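Local coordinates for beta-ketoacyl-[acyl-carrier-protein] synthase FabY (Pseudomonas aeruginosa, PDB 4CW4), which catalyses the condensation of acetyl-CoA with malonyl-ACP to give acetoacetyl-ACP, the primer that starts fatty acid synthesis, at residues A[103-108]-A[160-165]; A[8-13]-A[299-304]; A[54-59]-A[83-88]. All blocks are in the same frame, centred on the assembly; numbering follows the deposited sequence.

Interaction 1. Residues A[103-108]-A[160-165]; sequences AVHWHK and DSYRAL
H105 NE2 donates a nearly straight hydrogen bond to D160 OD1, 2.7 Å away with 173° at the hydrogen. The two side chains share one face of an antiparallel sheet, two-stranded within this chain, made by strands 104-112 and 155-163. The carboxylate oxygen lies almost in the imidazole plane. The NE2 atom, in turn, reaches OD1 on its anti side, 30° out of the carboxylate plane. H105 CG is anti to the backbone N, which carries the ring along the strand toward D160. OD1 also sits at the edge of the H107 ring, 3.6 Å from H107 CD2. D160 OD2 forms a salt bridge to K158 of the second subunit, and H107 ND1 bonds L246 of that subunit. This face therefore takes part in the dimer contact. The H105 edge also turns toward the face of the Y162 ring in an offset edge-to-face pair, with planes at 65°.

V104 pairs with R163, and W106 with S161, as hydrogen-bonded pairs. H105 with Y162 and H107 with D160 are the non-hydrogen-bonded pairs. A103 and V104 both face R163, which makes a classic beta bulge. On the sheet face of V104, W106 and R163, V104 CG2 packs 3.5 Å from R163 CG and 3.9 Å from L165 CD2. The W106 ring is sandwiched. K108 CG lies over one face and R163 CD over the other, 3.8 Å from the centroid of the five-membered ring in a CH-pi contact. S161 has its strongest polar partner in E131 of the second subunit. At the indole edge, a water in the ring plane accepts from W106 NE1 at 2.9 Å, bonds S161 OG, and donates to Y162 O at 2.7 Å.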
loop_
_atom_site.group_PDB
_atom_site.type_symbol
_atom_site.label_atom_id
_atom_site.label_comp_id
_atom_site.label_asym_id
_atom_site.label_seq_id
_atom_site.Cartn_x
_atom_site.Cartn_y
_atom_site.Cartn_z
ATOM N N ALA A 103 0.208 -19.667 -24.886
ATOM C CA ALA A 103 1.598 -20.111 -24.780
ATOM C C ALA A 103 2.385 -19.265 -23.785
ATOM O O ALA A 103 3.201 -18.402 -24.168
ATOM C CB ALA A 103 2.271 -20.104 -26.145
ATOM N N VAL A 104 2.138 -19.509 -22.505
ATOM C CA VAL A 104 2.889 -18.835 -21.448
ATOM C C VAL A 104 3.941 -19.783 -20.912
ATOM O O VAL A 104 3.693 -20.970 -20.700
ATOM C CB VAL A 104 1.977 -18.263 -20.307
ATOM C CG1 VAL A 104 1.008 -17.222 -20.841
ATOM C CG2 VAL A 104 1.208 -19.341 -19.606
ATOM N N HIS A 105 5.125 -19.241 -20.692
ATOM C CA HIS A 105 6.258 -20.005 -20.218
ATOM C C HIS A 105 6.110 -20.417 -18.759
ATOM O O HIS A 105 5.623 -19.651 -17.919
ATOM C CB HIS A 105 7.545 -19.191 -20.382
ATOM C CG HIS A 105 8.752 -19.848 -19.783
ATOM N ND1 HIS A 105 9.176 -19.588 -18.497
ATOM C CD2 HIS A 105 9.629 -20.746 -20.296
ATOM C CE1 HIS A 105 10.250 -20.314 -18.234
ATOM N NE2 HIS A 105 10.551 -21.014 -19.314
ATOM N N TRP A 106 6.550 -21.636 -18.476
ATOM C CA TRP A 106 6.797 -22.078 -17.113
ATOM C C TRP A 106 7.868 -23.158 -17.143
ATOM O O TRP A 106 8.441 -23.436 -18.194
ATOM C CB TRP A 106 5.521 -22.581 -16.430
ATOM C CG TRP A 106 4.854 -23.792 -17.040
ATOM C CD1 TRP A 106 4.478 -23.974 -18.351
ATOM C CD2 TRP A 106 4.409 -24.958 -16.335
ATOM N NE1 TRP A 106 3.870 -25.195 -18.496
ATOM C CE2 TRP A 106 3.815 -25.817 -17.275
ATOM C CE3 TRP A 106 4.486 -25.370 -14.997
ATOM C CZ2 TRP A 106 3.289 -27.056 -16.923
ATOM C CZ3 TRP A 106 3.975 -26.604 -14.655
ATOM C CH2 TRP A 106 3.368 -27.424 -15.608
ATOM N N HIS A 107 8.145 -23.754 -15.988
ATOM C CA HIS A 107 9.054 -24.902 -15.911
ATOM C C HIS A 107 8.279 -26.141 -15.492
ATOM O O HIS A 107 7.581 -26.097 -14.490
ATOM C CB HIS A 107 10.140 -24.688 -14.848
ATOM C CG HIS A 107 11.126 -23.615 -15.163
ATOM N ND1 HIS A 107 11.725 -22.860 -14.177
ATOM C CD2 HIS A 107 11.642 -23.176 -16.337
ATOM C CE1 HIS A 107 12.547 -21.990 -14.732
ATOM N NE2 HIS A 107 12.528 -22.170 -16.040
ATOM N N LYS A 108 8.423 -27.251 -16.209
ATOM C CA LYS A 108 7.992 -28.538 -15.677
ATOM C C LYS A 108 9.140 -29.160 -14.918
ATOM O O LYS A 108 10.298 -28.976 -15.281
ATOM C CB LYS A 108 7.606 -29.506 -16.791
ATOM C CG LYS A 108 6.268 -29.234 -17.444
ATOM C CD LYS A 108 5.909 -30.412 -18.334
ATOM C CE LYS A 108 4.605 -30.215 -19.069
ATOM N NZ LYS A 108 4.284 -31.433 -19.857
ATOM N N ASP A 160 11.927 -25.816 -19.729
ATOM C CA ASP A 160 11.004 -24.842 -20.283
ATOM C C ASP A 160 9.833 -25.547 -20.924
ATOM O O ASP A 160 10.006 -26.516 -21.669
ATOM C CB ASP A 160 11.706 -23.971 -21.314
ATOM C CG ASP A 160 12.883 -23.251 -20.733
ATOM O OD1 ASP A 160 12.714 -22.579 -19.699
ATOM O OD2 ASP A 160 13.997 -23.432 -21.254
ATOM N N SER A 161 8.644 -25.038 -20.644
ATOM C CA SER A 161 7.427 -25.553 -21.244
ATOM C C SER A 161 6.428 -24.406 -21.403
ATOM O O SER A 161 6.616 -23.339 -20.832
ATOM C CB SER A 161 6.843 -26.661 -20.373
ATOM O OG SER A 161 5.892 -27.444 -21.086
ATOM N N TYR A 162 5.395 -24.632 -22.207
ATOM C CA TYR A 162 4.413 -23.608 -22.537
ATOM C C TYR A 162 3.007 -24.111 -22.313
ATOM O O TYR A 162 2.672 -25.237 -22.676
ATOM C CB TYR A 162 4.637 -23.126 -23.975
ATOM C CG TYR A 162 5.997 -22.502 -24.074
ATOM C CD1 TYR A 162 7.123 -23.267 -24.350
ATOM C CD2 TYR A 162 6.170 -21.151 -23.799
ATOM C CE1 TYR A 162 8.384 -22.693 -24.363
ATOM C CE2 TYR A 162 7.422 -20.572 -23.822
ATOM C CZ TYR A 162 8.523 -21.342 -24.105
ATOM O OH TYR A 162 9.776 -20.755 -24.127
ATOM N N ARG A 163 2.174 -23.269 -21.707
ATOM C CA ARG A 163 0.804 -23.662 -21.407
ATOM C C ARG A 163 -0.176 -22.574 -21.793
ATOM O O ARG A 163 0.199 -21.423 -21.996
ATOM C CB ARG A 163 0.648 -24.007 -19.923
ATOM C CG ARG A 163 0.852 -22.809 -18.987
ATOM C CD ARG A 163 0.774 -23.205 -17.528
ATOM N NE ARG A 163 -0.552 -23.735 -17.206
ATOM C CZ ARG A 163 -1.606 -23.000 -16.868
ATOM N NH1 ARG A 163 -1.511 -21.681 -16.767
ATOM N NH2 ARG A 163 -2.764 -23.596 -16.628
ATOM N N ALA A 164 -1.441 -22.956 -21.878
ATOM C CA ALA A 164 -2.502 -22.013 -22.177
ATOM C C ALA A 164 -3.148 -21.548 -20.878
ATOM O O ALA A 164 -3.315 -22.325 -19.949
ATOM C CB ALA A 164 -3.526 -22.639 -23.076
ATOM N N LEU A 165 -3.481 -20.265 -20.824
ATOM C CA LEU A 165 -4.275 -19.725 -19.723
ATOM C C LEU A 165 -5.744 -19.990 -20.027
ATOM O O LEU A 165 -6.156 -20.009 -21.184
ATOM C CB LEU A 165 -4.051 -18.218 -19.596
ATOM C CG LEU A 165 -2.631 -17.714 -19.333
ATOM C CD1 LEU A 165 -2.579 -16.197 -19.404
ATOM C CD2 LEU A 165 -2.155 -18.172 -17.966
HETATM O O HOH W 1 3.235 -26.955 -20.670
#

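Interaction 2. Residues A[8-13]-A[299-304]; sequences RLPVIV and VITSGQ
R8 and I300 meet mainly through carbon. R8 CB lies 4.0 Å from I300 CG2 and also rests beside the carbonyl oxygen of I300. P10 and I300 are set at an oblique angle to each other. The proline ring carbon CG sits 3.9 Å from I300 CG2, while P10 CB meets I300 CD1 at the same distance. The isoleucine thus presents both its branch methyl and its chain end to the proline. Its CG2 is anti to the backbone N, while CG1 lies beside that N (chi1 -72°), and this spreads the two branches along P10. T301 adds its methyl CG2, 3.4 Å from R8 O. That carbonyl oxygen is buried here and has no polar partner in the model. T301 OG1 instead bonds back to I297 O in its own helix.

These side chains join the segment leading into strand 10-19, in the core of the thiolase-like fold, to the last turn of helix 288-301. I300 also touches L372 of strand 366-374, the neighbour of strand 10-19. The chain leaves the helix through a Schellman motif, with G303 at positive phi (88°). G303 N bonds I300 O, and the wider bond, Q304 N to V299 O, is weak.

The polar links between the two segments run through water. R8 extends from CG to NE and brings NH1 to the helix end. The second subunit also packs here, with its A1 against R8 and its F634 against L9. One water accepts from R8 NH1 at 2.8 Å and donates to I300 O at 2.7 Å. A second water accepts from R8 NH1 and lies 2.7 Å from G303 O. Both waters lie in the guanidinium plane, at its edge.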
loop_
_atom_site.group_PDB
_atom_site.type_symbol
_atom_site.label_atom_id
_atom_site.label_comp_id
_atom_site.label_asym_id
_atom_site.label_seq_id
_atom_site.Cartn_x
_atom_site.Cartn_y
_atom_site.Cartn_z
ATOM N N ARG A 8 -13.017 24.400 3.262
ATOM C CA ARG A 8 -12.689 24.419 1.853
ATOM C C ARG A 8 -13.349 23.263 1.128
ATOM O O ARG A 8 -13.373 22.140 1.625
ATOM C CB ARG A 8 -11.166 24.349 1.678
ATOM C CG ARG A 8 -10.487 25.672 2.021
ATOM C CD ARG A 8 -8.986 25.570 2.029
ATOM N NE ARG A 8 -8.342 26.826 2.412
ATOM C CZ ARG A 8 -7.073 26.934 2.793
ATOM N NH1 ARG A 8 -6.311 25.852 2.916
ATOM N NH2 ARG A 8 -6.572 28.121 3.081
ATOM N N LEU A 9 -13.860 23.554 -0.064
ATOM C CA LEU A 9 -14.502 22.566 -0.946
ATOM C C LEU A 9 -13.500 22.025 -1.957
ATOM O O LEU A 9 -12.884 22.802 -2.657
ATOM C CB LEU A 9 -15.656 23.210 -1.727
ATOM C CG LEU A 9 -16.418 22.311 -2.711
ATOM C CD1 LEU A 9 -17.216 21.245 -1.978
ATOM C CD2 LEU A 9 -17.344 23.116 -3.623
ATOM N N PRO A 10 -13.330 20.694 -2.031
ATOM C CA PRO A 10 -12.431 20.156 -3.058
ATOM C C PRO A 10 -13.050 20.201 -4.458
ATOM O O PRO A 10 -14.087 19.562 -4.717
ATOM C CB PRO A 10 -12.240 18.691 -2.614
ATOM C CG PRO A 10 -12.603 18.675 -1.155
ATOM C CD PRO A 10 -13.739 19.640 -1.085
ATOM N N VAL A 11 -12.422 20.943 -5.359
ATOM C CA VAL A 11 -12.912 21.011 -6.730
ATOM C C VAL A 11 -11.910 20.342 -7.663
ATOM O O VAL A 11 -10.699 20.407 -7.444
ATOM C CB VAL A 11 -13.242 22.447 -7.179
ATOM C CG1 VAL A 11 -14.357 23.012 -6.330
ATOM C CG2 VAL A 11 -12.054 23.358 -7.139
ATOM N N ILE A 12 -12.442 19.675 -8.690
ATOM C CA ILE A 12 -11.641 18.984 -9.683
ATOM C C ILE A 12 -11.269 19.974 -10.778
ATOM O O ILE A 12 -12.144 20.428 -11.515
ATOM C CB ILE A 12 -12.396 17.785 -10.299
ATOM C CG1 ILE A 12 -12.859 16.799 -9.221
ATOM C CG2 ILE A 12 -11.508 17.104 -11.356
ATOM C CD1 ILE A 12 -13.860 15.790 -9.724
ATOM N N VAL A 13 -9.988 20.334 -10.854
ATOM C CA VAL A 13 -9.526 21.351 -11.796
ATOM C C VAL A 13 -8.789 20.758 -12.998
ATOM O O VAL A 13 -8.458 21.478 -13.948
ATOM C CB VAL A 13 -8.639 22.423 -11.111
ATOM C CG1 VAL A 13 -9.385 23.050 -9.927
ATOM C CG2 VAL A 13 -7.295 21.844 -10.669
ATOM N N VAL A 299 -7.408 16.184 3.467
ATOM C CA VAL A 299 -6.334 17.148 3.585
ATOM C C VAL A 299 -6.762 18.519 3.079
ATOM O O VAL A 299 -6.239 19.532 3.568
ATOM C CB VAL A 299 -5.013 16.702 2.920
ATOM C CG1 VAL A 299 -4.502 15.434 3.578
ATOM C CG2 VAL A 299 -5.164 16.460 1.457
ATOM N N ILE A 300 -7.729 18.576 2.153
ATOM C CA ILE A 300 -8.207 19.873 1.697
ATOM C C ILE A 300 -9.132 20.471 2.733
ATOM O O ILE A 300 -8.980 21.628 3.099
ATOM C CB ILE A 300 -8.896 19.781 0.313
ATOM C CG1 ILE A 300 -7.825 19.536 -0.760
ATOM C CG2 ILE A 300 -9.664 21.047 -0.007
ATOM C CD1 ILE A 300 -8.368 19.186 -2.109
ATOM N N THR A 301 -10.069 19.687 3.246
ATOM C CA THR A 301 -11.042 20.244 4.184
ATOM C C THR A 301 -10.377 20.623 5.527
ATOM O O THR A 301 -10.809 21.562 6.198
ATOM C CB THR A 301 -12.263 19.300 4.383
ATOM O OG1 THR A 301 -11.845 18.042 4.927
ATOM C CG2 THR A 301 -12.966 19.047 3.066
ATOM N N SER A 302 -9.303 19.931 5.895
ATOM C CA SER A 302 -8.603 20.235 7.141
ATOM C C SER A 302 -7.572 21.354 6.982
ATOM O O SER A 302 -7.022 21.834 7.973
ATOM C CB SER A 302 -7.898 18.994 7.682
ATOM O OG SER A 302 -6.815 18.663 6.843
ATOM N N GLY A 303 -7.293 21.763 5.753
ATOM C CA GLY A 303 -6.360 22.849 5.525
ATOM C C GLY A 303 -4.911 22.494 5.412
ATOM O O GLY A 303 -4.050 23.382 5.368
ATOM N N GLN A 304 -4.637 21.202 5.360
ATOM C CA GLN A 304 -3.277 20.726 5.316
ATOM C C GLN A 304 -2.686 20.908 3.929
ATOM O O GLN A 304 -1.499 21.190 3.795
ATOM C CB GLN A 304 -3.214 19.259 5.734
ATOM C CG GLN A 304 -3.535 19.016 7.187
ATOM C CD GLN A 304 -3.484 17.552 7.522
ATOM O OE1 GLN A 304 -2.415 16.993 7.815
ATOM N NE2 GLN A 304 -4.626 16.907 7.455
HETATM O O HOH W 2 -6.977 23.193 2.210
HETATM O O HOH W 3 -3.691 25.614 3.909
#

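Interaction 3. Residues A[54-59]-A[83-88]; sequences MKLVKA and ERIFAS. With SO4 (sulfate ion), chain B.
M54 and L56 reach across to I85 and S88 with apolar atoms. M54 CE lies only 3.3 Å from S88 CB, tighter than usual for two carbons, and 3.9 Å from I85 O. M54 SD packs 4.1 Å from I85 CG2, the branch methyl. L56 CD1 meets the other branch, 3.8 Å from I85 CG1. The contact joins the turn between helix 40-53 and strand 58-60 to the C-terminal end of helix 74-87. The turn starts as a Schellman motif, with K55 at positive phi.

M54 bends at its last torsion (chi3 77°), which turns CE toward S88. S88 is the first residue to leave helical geometry, and its N bonds I85 O at 3.2 Å. Farther out, I85 also packs on L50 of helix 40-53, L56 on Y81 of helix 74-87, and M54 on P174.

R84 lies at the solvent-exposed side of the contact. Its CB approaches L56 CD1, but its guanidinium turns outward to a sulfate, probably from the crystallisation liquor. Y81, R80 and E67 also bond this ion, and R84 NH2 has a second partner in R80 O. The sulfate sulfur lies in the guanidinium plane, at its edge. Two donors of R84 hold the ion: R84 NH1 to sulfate O4 at 2.9 Å and R84 NH2 to sulfate O3 at 3.0 Å, each with 163° at the hydrogen.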
loop_
_atom_site.group_PDB
_atom_site.type_symbol
_atom_site.label_atom_id
_atom_site.label_comp_id
_atom_site.label_asym_id
_atom_site.label_seq_id
_atom_site.Cartn_x
_atom_site.Cartn_y
_atom_site.Cartn_z
ATOM N N MET A 54 -2.505 5.277 -31.918
ATOM C CA MET A 54 -2.374 3.876 -32.312
ATOM C C MET A 54 -1.445 3.698 -33.520
ATOM O O MET A 54 -1.223 2.573 -33.975
ATOM C CB MET A 54 -3.767 3.329 -32.634
ATOM C CG MET A 54 -4.691 3.325 -31.395
ATOM S SD MET A 54 -6.433 3.059 -31.697
ATOM C CE MET A 54 -6.471 1.298 -31.977
ATOM N N LYS A 55 -0.907 4.803 -34.025
ATOM C CA LYS A 55 -0.011 4.805 -35.183
ATOM C C LYS A 55 -0.678 4.345 -36.475
ATOM O O LYS A 55 -0.007 3.839 -37.382
ATOM C CB LYS A 55 1.232 3.941 -34.935
ATOM C CG LYS A 55 1.852 4.057 -33.558
ATOM C CD LYS A 55 2.611 5.340 -33.360
ATOM C CE LYS A 55 3.670 5.163 -32.266
ATOM N NZ LYS A 55 4.166 6.479 -31.802
ATOM N N LEU A 56 -1.986 4.530 -36.572
ATOM C CA LEU A 56 -2.725 4.192 -37.782
ATOM C C LEU A 56 -2.647 5.317 -38.816
ATOM O O LEU A 56 -2.727 5.077 -40.021
ATOM C CB LEU A 56 -4.185 3.898 -37.447
ATOM C CG LEU A 56 -4.406 2.625 -36.633
ATOM C CD1 LEU A 56 -5.836 2.537 -36.163
ATOM C CD2 LEU A 56 -4.028 1.373 -37.448
ATOM N N VAL A 57 -2.500 6.542 -38.328
ATOM C CA VAL A 57 -2.264 7.680 -39.205
ATOM C C VAL A 57 -1.105 8.473 -38.651
ATOM O O VAL A 57 -0.804 8.400 -37.473
ATOM C CB VAL A 57 -3.496 8.612 -39.371
ATOM C CG1 VAL A 57 -4.708 7.836 -39.893
ATOM C CG2 VAL A 57 -3.829 9.323 -38.094
ATOM N N LYS A 58 -0.458 9.229 -39.527
ATOM C CA LYS A 58 0.653 10.073 -39.139
ATOM C C LYS A 58 0.153 11.506 -39.026
ATOM O O LYS A 58 -0.460 12.033 -39.962
ATOM C CB LYS A 58 1.761 9.965 -40.188
ATOM C CG LYS A 58 3.025 10.768 -39.907
ATOM C CD LYS A 58 4.012 10.559 -41.055
ATOM C CE LYS A 58 5.358 11.227 -40.818
ATOM N NZ LYS A 58 6.094 10.673 -39.641
ATOM N N ALA A 59 0.400 12.127 -37.879
ATOM C CA ALA A 59 0.056 13.530 -37.678
ATOM C C ALA A 59 1.135 14.402 -38.317
ATOM O O ALA A 59 2.263 14.470 -37.825
ATOM C CB ALA A 59 -0.077 13.832 -36.200
ATOM N N GLU A 83 -13.468 0.956 -37.871
ATOM C CA GLU A 83 -13.565 -0.459 -37.560
ATOM C C GLU A 83 -12.296 -0.959 -36.844
ATOM O O GLU A 83 -12.374 -1.660 -35.843
ATOM C CB GLU A 83 -13.829 -1.262 -38.841
ATOM C CG GLU A 83 -14.018 -2.754 -38.606
ATOM C CD GLU A 83 -14.213 -3.577 -39.879
ATOM O OE1 GLU A 83 -14.328 -3.011 -40.993
ATOM O OE2 GLU A 83 -14.245 -4.818 -39.755
ATOM N N ARG A 84 -11.122 -0.611 -37.357
ATOM C CA ARG A 84 -9.865 -1.008 -36.703
ATOM C C ARG A 84 -9.687 -0.392 -35.320
ATOM O O ARG A 84 -9.232 -1.059 -34.397
ATOM C CB ARG A 84 -8.666 -0.629 -37.574
ATOM C CG ARG A 84 -8.383 -1.623 -38.701
ATOM C CD ARG A 84 -7.295 -1.127 -39.616
ATOM N NE ARG A 84 -7.816 -0.163 -40.573
ATOM C CZ ARG A 84 -7.087 0.400 -41.536
ATOM N NH1 ARG A 84 -5.796 0.102 -41.649
ATOM N NH2 ARG A 84 -7.646 1.257 -42.386
ATOM N N ILE A 85 -10.018 0.891 -35.198
ATOM C CA ILE A 85 -9.898 1.585 -33.921
ATOM C C ILE A 85 -10.789 0.899 -32.898
ATOM O O ILE A 85 -10.352 0.604 -31.782
ATOM C CB ILE A 85 -10.267 3.071 -34.054
ATOM C CG1 ILE A 85 -9.229 3.792 -34.927
ATOM C CG2 ILE A 85 -10.357 3.718 -32.676
ATOM C CD1 ILE A 85 -9.683 5.164 -35.485
ATOM N N PHE A 86 -12.019 0.580 -33.287
ATOM C CA PHE A 86 -12.952 -0.026 -32.352
ATOM C C PHE A 86 -12.491 -1.404 -31.922
ATOM O O PHE A 86 -12.602 -1.757 -30.749
ATOM C CB PHE A 86 -14.352 -0.128 -32.949
ATOM C CG PHE A 86 -15.027 1.216 -33.218
ATOM C CD1 PHE A 86 -14.672 2.354 -32.532
ATOM C CD2 PHE A 86 -16.023 1.306 -34.159
ATOM C CE1 PHE A 86 -15.293 3.558 -32.778
ATOM C CE2 PHE A 86 -16.655 2.502 -34.424
ATOM C CZ PHE A 86 -16.288 3.632 -33.740
ATOM N N ALA A 87 -11.952 -2.167 -32.866
ATOM C CA ALA A 87 -11.503 -3.517 -32.585
ATOM C C ALA A 87 -10.242 -3.559 -31.716
ATOM O O ALA A 87 -9.958 -4.580 -31.094
ATOM C CB ALA A 87 -11.274 -4.291 -33.893
ATOM N N SER A 88 -9.487 -2.466 -31.704
ATOM C CA SER A 88 -8.198 -2.383 -31.012
ATOM C C SER A 88 -8.232 -1.470 -29.770
ATOM O O SER A 88 -7.192 -1.003 -29.288
ATOM C CB SER A 88 -7.121 -1.900 -31.966
ATOM O OG SER A 88 -6.862 -2.872 -32.959
HETATM S S SO4 B . -4.125 2.342 -44.250
HETATM O O1 SO4 B . -3.804 2.045 -45.646
HETATM O O2 SO4 B . -3.363 3.513 -43.819
HETATM O O3 SO4 B . -5.559 2.611 -44.127
HETATM O O4 SO4 B . -3.752 1.199 -43.419
#

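Overall arrangement
The three contacts lie far apart and do not touch. The centres of interactions 1 and 2 are about 50 Å apart, those of 2 and 3 about 40 Å, and those of 1 and 3 about 32 Å. Interaction 2 closes a long loop between strand 10-19 and helix 288-301. Interaction 3 and then interaction 1 follow in series inside that loop. Interaction 2 lies on the opposite side of the chain's centre from each of the others. Interactions 1 and 2 both touch the second subunit, so the homodimer is engaged at two distant places. Interaction 3 is met by no other protein chain. All three lie away from the inferred active-site residues C286, H439 and H477.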